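Local structure of FAD-dependent oxidoreductase (Actinomadura kijaniata, 3M9V) at residues 26-38 with 54-67. The protein probably acts as a flavin-dependent oxidoreductase of the acyl-CoA dehydrogenase family on a dTDP-linked sugar in the biosynthesis of D-kijanose. Sequence-based numbering, arbitrary orientation.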
ATOM      1  N   VAL A  26     -30.137 -24.826  -4.747  1.00 23.81           N
ATOM      2  CA  VAL A  26     -31.240 -25.032  -3.791  1.00 23.21           C
ATOM      3  C   VAL A  26     -30.921 -24.424  -2.422  1.00 21.46           C
ATOM      4  O   VAL A  26     -31.704 -23.654  -1.867  1.00 22.12           O
ATOM      5  CB  VAL A  26     -31.559 -26.557  -3.663  1.00 24.63           C
ATOM      6  CG1 VAL A  26     -32.584 -26.793  -2.562  1.00 22.87           C
ATOM      7  CG2 VAL A  26     -32.032 -27.125  -5.029  1.00 24.68           C
ATOM      8  N   LEU A  27     -29.749 -24.746  -1.884  1.00 21.11           N
ATOM      9  CA  LEU A  27     -29.249 -24.098  -0.668  1.00 19.78           C
ATOM     10  C   LEU A  27     -29.390 -22.576  -0.679  1.00 19.82           C
ATOM     11  O   LEU A  27     -29.954 -21.963   0.235  1.00 19.14           O
ATOM     12  CB  LEU A  27     -27.788 -24.497  -0.424  1.00 18.86           C
ATOM     13  CG  LEU A  27     -27.218 -23.733   0.786  1.00 21.81           C
ATOM     14  CD1 LEU A  27     -28.077 -24.091   1.993  1.00 22.16           C
ATOM     15  CD2 LEU A  27     -25.746 -24.098   1.067  1.00 20.47           C
ATOM     16  N   LEU A  28     -28.869 -21.932  -1.717  1.00 21.08           N
ATOM     17  CA  LEU A  28     -28.990 -20.477  -1.802  1.00 22.24           C
ATOM     18  C   LEU A  28     -30.437 -19.999  -1.954  1.00 25.65           C
ATOM     19  O   LEU A  28     -30.839 -18.984  -1.367  1.00 23.27           O
ATOM     20  CB  LEU A  28     -28.116 -19.976  -2.959  1.00 23.40           C
ATOM     21  CG  LEU A  28     -27.833 -18.491  -3.173  1.00 29.23           C
ATOM     22  CD1 LEU A  28     -27.107 -17.932  -1.972  1.00 26.69           C
ATOM     23  CD2 LEU A  28     -26.993 -18.222  -4.426  1.00 32.02           C
ATOM     24  N   ASP A  29     -31.242 -20.717  -2.735  1.00 26.23           N
ATOM     25  CA  ASP A  29     -32.651 -20.310  -2.835  1.00 28.05           C
ATOM     26  C   ASP A  29     -33.343 -20.396  -1.478  1.00 26.47           C
ATOM     27  O   ASP A  29     -34.071 -19.478  -1.094  1.00 26.48           O
ATOM     28  CB  ASP A  29     -33.428 -21.175  -3.838  1.00 28.97           C
ATOM     29  CG  ASP A  29     -33.141 -20.803  -5.289  1.00 37.61           C
ATOM     30  OD1 ASP A  29     -32.515 -19.748  -5.546  1.00 44.50           O
ATOM     31  OD2 ASP A  29     -33.526 -21.571  -6.198  1.00 42.52           O
ATOM     32  N   ARG A  30     -33.083 -21.455  -0.719  1.00 26.78           N
ATOM     33  CA  ARG A  30     -33.797 -21.700   0.536  1.00 27.17           C
ATOM     34  C   ARG A  30     -33.351 -20.694   1.579  1.00 27.05           C
ATOM     35  O   ARG A  30     -34.140 -20.260   2.412  1.00 26.20           O
ATOM     36  CB  ARG A  30     -33.524 -23.122   1.042  1.00 26.11           C
ATOM     37  CG  ARG A  30     -34.267 -24.186   0.247  1.00 35.43           C
ATOM     38  CD  ARG A  30     -35.267 -24.946   1.116  1.00 48.60           C
ATOM     39  NE  ARG A  30     -34.932 -26.365   1.209  1.00 58.27           N
ATOM     40  CZ  ARG A  30     -35.221 -27.258   0.264  1.00 63.35           C
ATOM     41  NH1 ARG A  30     -34.890 -28.530   0.438  1.00 64.28           N
ATOM     42  NH2 ARG A  30     -35.845 -26.902  -0.856  1.00 63.90           N
ATOM     43  N   LEU A  31     -32.076 -20.328   1.544  1.00 26.34           N
ATOM     44  CA  LEU A  31     -31.564 -19.327   2.479  1.00 26.47           C
ATOM     45  C   LEU A  31     -32.228 -17.975   2.289  1.00 28.23           C
ATOM     46  O   LEU A  31     -32.337 -17.219   3.255  1.00 26.77           O
ATOM     47  CB  LEU A  31     -30.046 -19.121   2.367  1.00 27.55           C
ATOM     48  CG  LEU A  31     -29.180 -20.135   3.123  1.00 27.26           C
ATOM     49  CD1 LEU A  31     -27.738 -19.986   2.662  1.00 28.28           C
ATOM     50  CD2 LEU A  31     -29.293 -20.101   4.656  1.00 26.60           C
ATOM     51  N   ALA A  32     -32.676 -17.670   1.071  1.00 28.77           N
ATOM     52  CA  ALA A  32     -33.196 -16.334   0.810  1.00 31.00           C
ATOM     53  C   ALA A  32     -34.337 -15.982   1.757  1.00 30.96           C
ATOM     54  O   ALA A  32     -34.383 -14.853   2.247  1.00 33.38           O
ATOM     55  CB  ALA A  32     -33.640 -16.187  -0.645  1.00 32.49           C
ATOM     56  N   ALA A  33     -35.224 -16.930   2.053  1.00 30.88           N
ATOM     57  CA  ALA A  33     -36.331 -16.688   2.989  1.00 29.85           C
ATOM     58  C   ALA A  33     -35.895 -16.142   4.341  1.00 30.68           C
ATOM     59  O   ALA A  33     -36.654 -15.419   5.001  1.00 29.76           O
ATOM     60  CB  ALA A  33     -37.131 -17.959   3.241  1.00 29.55           C
ATOM     61  N   HIS A  34     -34.690 -16.525   4.761  1.00 27.46           N
ATOM     62  CA  HIS A  34     -34.192 -16.183   6.089  1.00 26.58           C
ATOM     63  C   HIS A  34     -33.420 -14.875   6.108  1.00 24.68           C
ATOM     64  O   HIS A  34     -33.260 -14.266   7.166  1.00 24.31           O
ATOM     65  CB  HIS A  34     -33.308 -17.319   6.615  1.00 25.81           C
ATOM     66  CG  HIS A  34     -34.061 -18.606   6.724  1.00 31.52           C
ATOM     67  ND1 HIS A  34     -34.860 -18.903   7.806  1.00 33.54           N
ATOM     68  CD2 HIS A  34     -34.209 -19.631   5.850  1.00 33.34           C
ATOM     69  CE1 HIS A  34     -35.426 -20.082   7.620  1.00 33.84           C
ATOM     70  NE2 HIS A  34     -35.044 -20.546   6.444  1.00 38.15           N
ATOM     71  N   LEU A  35     -32.928 -14.443   4.952  1.00 23.32           N
ATOM     72  CA  LEU A  35     -32.168 -13.195   4.950  1.00 25.69           C
ATOM     73  C   LEU A  35     -32.838 -12.010   5.642  1.00 26.42           C
ATOM     74  O   LEU A  35     -32.201 -11.317   6.442  1.00 24.71           O
ATOM     75  CB  LEU A  35     -31.619 -12.843   3.557  1.00 26.11           C
ATOM     76  CG  LEU A  35     -30.786 -13.966   2.944  1.00 26.55           C
ATOM     77  CD1 LEU A  35     -30.257 -13.615   1.559  1.00 27.02           C
ATOM     78  CD2 LEU A  35     -29.625 -14.250   3.874  1.00 26.81           C
ATOM     79  N   PRO A  36     -34.127 -11.755   5.348  1.00 28.23           N
ATOM     80  CA  PRO A  36     -34.735 -10.572   5.979  1.00 27.94           C
ATOM     81  C   PRO A  36     -34.731 -10.589   7.505  1.00 25.38           C
ATOM     82  O   PRO A  36     -34.537  -9.551   8.120  1.00 28.64           O
ATOM     83  CB  PRO A  36     -36.184 -10.577   5.453  1.00 28.73           C
ATOM     84  CG  PRO A  36     -36.127 -11.431   4.168  1.00 28.57           C
ATOM     85  CD  PRO A  36     -35.044 -12.456   4.429  1.00 26.94           C
ATOM     86  N   ARG A  37     -34.922 -11.721   8.168  1.00 23.50           N
ATOM     87  CA  ARG A  37     -34.796 -11.718   9.633  1.00 25.20           C
ATOM     88  C   ARG A  37     -33.350 -11.483  10.094  1.00 22.46           C
ATOM     89  O   ARG A  37     -33.070 -10.753  11.054  1.00 21.67           O
ATOM     90  CB  ARG A  37     -35.286 -13.029  10.259  1.00 24.45           C
ATOM     91  CG  ARG A  37     -35.132 -13.094  11.790  1.00 25.72           C
ATOM     92  CD  ARG A  37     -35.232 -14.523  12.349  1.00 25.09           C
ATOM     93  NE  ARG A  37     -36.627 -14.953  12.291  1.00 30.22           N
ATOM     94  CZ  ARG A  37     -37.554 -14.739  13.228  1.00 30.53           C
ATOM     95  NH1 ARG A  37     -38.800 -15.134  12.994  1.00 33.07           N
ATOM     96  NH2 ARG A  37     -37.277 -14.134  14.375  1.00 25.63           N
ATOM     97  N   ILE A  38     -32.424 -12.123   9.390  1.00 21.40           N
ATOM     98  CA  ILE A  38     -31.004 -11.979   9.695  1.00 21.00           C
ATOM     99  C   ILE A  38     -30.544 -10.525   9.639  1.00 22.65           C
ATOM    100  O   ILE A  38     -29.935 -10.018  10.584  1.00 21.44           O
ATOM    101  CB  ILE A  38     -30.151 -12.915   8.816  1.00 21.31           C
ATOM    102  CG1 ILE A  38     -30.498 -14.357   9.208  1.00 16.57           C
ATOM    103  CG2 ILE A  38     -28.663 -12.558   8.946  1.00 18.28           C
ATOM    104  CD1 ILE A  38     -29.975 -15.440   8.248  1.00 16.25           C
ATOM    105  N   ASP A  54     -33.043 -17.389  17.629  1.00 19.61           N
ATOM    106  CA  ASP A  54     -34.222 -17.563  16.769  1.00 22.42           C
ATOM    107  C   ASP A  54     -33.897 -17.779  15.293  1.00 21.35           C
ATOM    108  O   ASP A  54     -34.623 -18.462  14.547  1.00 17.43           O
ATOM    109  CB  ASP A  54     -35.165 -16.344  16.838  1.00 23.39           C
ATOM    110  CG  ASP A  54     -34.420 -15.012  16.774  1.00 27.01           C
ATOM    111  OD1 ASP A  54     -34.825 -14.054  16.075  1.00 33.74           O
ATOM    112  OD2 ASP A  54     -33.370 -14.933  17.443  1.00 38.83           O
ATOM    113  N   THR A  55     -32.798 -17.181  14.837  1.00 18.68           N
ATOM    114  CA  THR A  55     -32.424 -17.452  13.450  1.00 16.96           C
ATOM    115  C   THR A  55     -32.071 -18.925  13.327  1.00 17.29           C
ATOM    116  O   THR A  55     -32.406 -19.589  12.338  1.00 17.10           O
ATOM    117  CB  THR A  55     -31.162 -16.629  13.111  1.00 19.62           C
ATOM    118  OG1 THR A  55     -31.564 -15.256  13.076  1.00 19.55           O
ATOM    119  CG2 THR A  55     -30.589 -17.089  11.780  1.00 20.58           C
ATOM    120  N   PHE A  56     -31.334 -19.424  14.318  1.00 18.16           N
ATOM    121  CA  PHE A  56     -30.899 -20.820  14.253  1.00 21.23           C
ATOM    122  C   PHE A  56     -32.045 -21.789  14.464  1.00 23.56           C
ATOM    123  O   PHE A  56     -32.101 -22.837  13.809  1.00 25.17           O
ATOM    124  CB  PHE A  56     -29.693 -21.098  15.154  1.00 20.01           C
ATOM    125  CG  PHE A  56     -28.435 -20.630  14.480  1.00 24.62           C
ATOM    126  CD1 PHE A  56     -27.671 -21.510  13.712  1.00 22.65           C
ATOM    127  CD2 PHE A  56     -28.091 -19.281  14.529  1.00 21.45           C
ATOM    128  CE1 PHE A  56     -26.547 -21.031  13.011  1.00 27.93           C
ATOM    129  CE2 PHE A  56     -26.978 -18.808  13.821  1.00 23.91           C
ATOM    130  CZ  PHE A  56     -26.207 -19.688  13.067  1.00 20.09           C
ATOM    131  N   ASP A  57     -33.006 -21.405  15.302  1.00 24.91           N
ATOM    132  CA  ASP A  57     -34.200 -22.255  15.357  1.00 26.45           C
ATOM    133  C   ASP A  57     -34.855 -22.359  13.981  1.00 26.18           C
ATOM    134  O   ASP A  57     -35.208 -23.452  13.549  1.00 26.87           O
ATOM    135  CB  ASP A  57     -35.222 -21.814  16.411  1.00 25.87           C
ATOM    136  CG  ASP A  57     -34.752 -22.070  17.828  1.00 31.50           C
ATOM    137  OD1 ASP A  57     -33.869 -22.920  18.076  1.00 34.80           O
ATOM    138  OD2 ASP A  57     -35.252 -21.371  18.731  1.00 38.50           O
ATOM    139  N   ALA A  58     -35.014 -21.251  13.262  1.00 26.93           N
ATOM    140  CA  ALA A  58     -35.601 -21.353  11.924  1.00 27.01           C
ATOM    141  C   ALA A  58     -34.789 -22.187  10.928  1.00 28.27           C
ATOM    142  O   ALA A  58     -35.361 -22.900  10.095  1.00 28.18           O
ATOM    143  CB  ALA A  58     -35.893 -19.949  11.360  1.00 25.05           C
ATOM    144  N   LEU A  59     -33.459 -22.116  10.979  1.00 27.41           N
ATOM    145  CA  LEU A  59     -32.667 -22.857   9.994  1.00 28.38           C
ATOM    146  C   LEU A  59     -32.753 -24.351  10.277  1.00 30.86           C
ATOM    147  O   LEU A  59     -32.775 -25.168   9.351  1.00 28.38           O
ATOM    148  CB  LEU A  59     -31.198 -22.419  10.006  1.00 28.36           C
ATOM    149  CG  LEU A  59     -30.913 -20.948   9.656  1.00 29.86           C
ATOM    150  CD1 LEU A  59     -29.488 -20.492   9.992  1.00 24.27           C
ATOM    151  CD2 LEU A  59     -31.243 -20.629   8.191  1.00 26.81           C
ATOM    152  N   ARG A  60     -32.774 -24.689  11.567  1.00 31.77           N
ATOM    153  CA  ARG A  60     -32.924 -26.072  12.021  1.00 34.77           C
ATOM    154  C   ARG A  60     -34.206 -26.701  11.485  1.00 35.83           C
ATOM    155  O   ARG A  60     -34.146 -27.744  10.845  1.00 34.77           O
ATOM    156  CB  ARG A  60     -32.900 -26.193  13.549  1.00 34.37           C
ATOM    157  CG  ARG A  60     -31.558 -25.795  14.154  1.00 39.73           C
ATOM    158  CD  ARG A  60     -31.583 -25.707  15.674  1.00 49.70           C
ATOM    159  NE  ARG A  60     -32.263 -26.861  16.252  1.00 53.40           N
ATOM    160  CZ  ARG A  60     -33.401 -26.802  16.940  1.00 55.82           C
ATOM    161  NH1 ARG A  60     -33.999 -25.644  17.191  1.00 53.75           N
ATOM    162  NH2 ARG A  60     -33.943 -27.924  17.396  1.00 57.04           N
ATOM    163  N   LYS A  61     -35.346 -26.059  11.717  1.00 37.68           N
ATOM    164  CA  LYS A  61     -36.602 -26.695  11.355  1.00 40.96           C
ATOM    165  C   LYS A  61     -36.780 -26.671   9.841  1.00 41.11           C
ATOM    166  O   LYS A  61     -37.495 -27.511   9.294  1.00 40.70           O
ATOM    167  CB  LYS A  61     -37.790 -26.111  12.123  1.00 41.86           C
ATOM    168  CG  LYS A  61     -37.911 -24.598  12.042  1.00 50.57           C
ATOM    169  CD  LYS A  61     -39.290 -24.110  12.492  1.00 60.07           C
ATOM    170  CE  LYS A  61     -40.311 -24.241  11.356  1.00 64.33           C
ATOM    171  NZ  LYS A  61     -40.984 -25.575  11.300  1.00 67.43           N
ATOM    172  N   ASP A  62     -36.096 -25.757   9.154  1.00 38.92           N
ATOM    173  CA  ASP A  62     -36.164 -25.671   7.699  1.00 37.14           C
ATOM    174  C   ASP A  62     -35.202 -26.664   7.060  1.00 34.83           C
ATOM    175  O   ASP A  62     -35.050 -26.698   5.839  1.00 34.57           O
ATOM    176  CB  ASP A  62     -35.693 -24.267   7.311  1.00 40.56           C
ATOM    177  CG  ASP A  62     -36.432 -23.714   6.125  1.00 45.93           C
ATOM    178  OD1 ASP A  62     -37.632 -24.046   6.030  1.00 55.60           O
ATOM    179  OD2 ASP A  62     -35.819 -22.983   5.315  1.00 48.11           O
ATOM    180  N   GLY A  63     -34.487 -27.433   7.877  1.00 33.36           N
ATOM    181  CA  GLY A  63     -33.478 -28.353   7.347  1.00 31.09           C
ATOM    182  C   GLY A  63     -32.166 -27.804   6.795  1.00 29.07           C
ATOM    183  O   GLY A  63     -31.291 -28.572   6.392  1.00 27.10           O
ATOM    184  N   LEU A  64     -31.959 -26.492   6.819  1.00 25.54           N
ATOM    185  CA  LEU A  64     -30.709 -25.958   6.274  1.00 25.77           C
ATOM    186  C   LEU A  64     -29.478 -26.310   7.110  1.00 23.36           C
ATOM    187  O   LEU A  64     -28.344 -26.206   6.642  1.00 23.28           O
ATOM    188  CB  LEU A  64     -30.816 -24.451   6.020  1.00 24.48           C
ATOM    189  CG  LEU A  64     -32.059 -24.137   5.180  1.00 29.54           C
ATOM    190  CD1 LEU A  64     -32.327 -22.654   5.058  1.00 27.33           C
ATOM    191  CD2 LEU A  64     -32.048 -24.789   3.785  1.00 26.72           C
ATOM    192  N   MET A  65     -29.694 -26.724   8.353  1.00 22.73           N
ATOM    193  CA  MET A  65     -28.606 -27.197   9.207  1.00 22.56           C
ATOM    194  C   MET A  65     -28.087 -28.564   8.775  1.00 21.89           C
ATOM    195  O   MET A  65     -27.042 -29.039   9.231  1.00 22.23           O
ATOM    196  CB  MET A  65     -29.005 -27.109  10.686  1.00 23.45           C
ATOM    197  CG  MET A  65     -29.175 -25.677  11.199  1.00 26.02           C
ATOM    198  SD  MET A  65     -27.654 -24.683  11.379  1.00 29.55           S
ATOM    199  CE  MET A  65     -26.849 -25.370  12.823  1.00 28.06           C
ATOM    200  N   GLY A  66     -28.801 -29.169   7.831  1.00 22.15           N
ATOM    201  CA  GLY A  66     -28.368 -30.399   7.173  1.00 19.06           C
ATOM    202  C   GLY A  66     -27.966 -30.227   5.719  1.00 21.49           C
ATOM    203  O   GLY A  66     -27.929 -31.191   4.948  1.00 20.51           O
ATOM    204  N   ALA A  67     -27.636 -28.999   5.315  1.00 21.34           N
ATOM    205  CA  ALA A  67     -27.412 -28.745   3.890  1.00 21.27           C
ATOM    206  C   ALA A  67     -26.246 -29.560   3.348  1.00 20.68           C
ATOM    207  O   ALA A  67     -26.249 -29.952   2.175  1.00 22.03           O
ATOM    208  CB  ALA A  67     -27.151 -27.226   3.599  1.00 18.79           C
TER
HETATM  209  O   HOH W   1     -36.512 -21.498   2.952  1.00 45.77           O
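Asp62 OD2 is gripped twice: by His34 NE2, at 2.8 Å in an almost straight bond (179°), and by a water that also donates to Arg30 O, so the water bridges the two segments. The contact packs helices 22-32 and 35-48 and the turn between them against helix 53-61, in the helical N-terminal part of the acyl-CoA dehydrogenase fold, away from the dTDP pocket. Asp62 directly follows helix 53-61, and Gly63, with positive phi and bonds back into the last turn, completes a Schellman motif. Asp62 OD2 lies in the imidazole plane, at the NE2 edge, yet it receives the N-H from above its own carboxylate plane, the ring and carboxylate planes being 70° apart. Leu59 CD2 sits over the centre of one ring face, a CH-pi contact 3.9 Å from the centroid, while Leu64 CD1 approaches CD2 of the ring and Ala58 CB lies by ND1 and CE1. Replacing His34 with an alanine is likely to leave Asp62 OD2 without this N-H and open a gap over Leu59 CD2. Leu64 reaches Arg30 CB with its other methyl, CD2, at 3.5 Å, and Leu27 CD1 touches Ala67 CB; Leu27 and Leu31 also lean on Ala87 of helix 81-94. At the far end Ile38 packs on Thr55 CG2, and Arg37, extended until a bend at chi3 (-73°), brings its NH2 to 3.0 Å from Asp54 OD1, on that oxygen's anti lone pair, in a salt bridge tilted from the guanidinium plane.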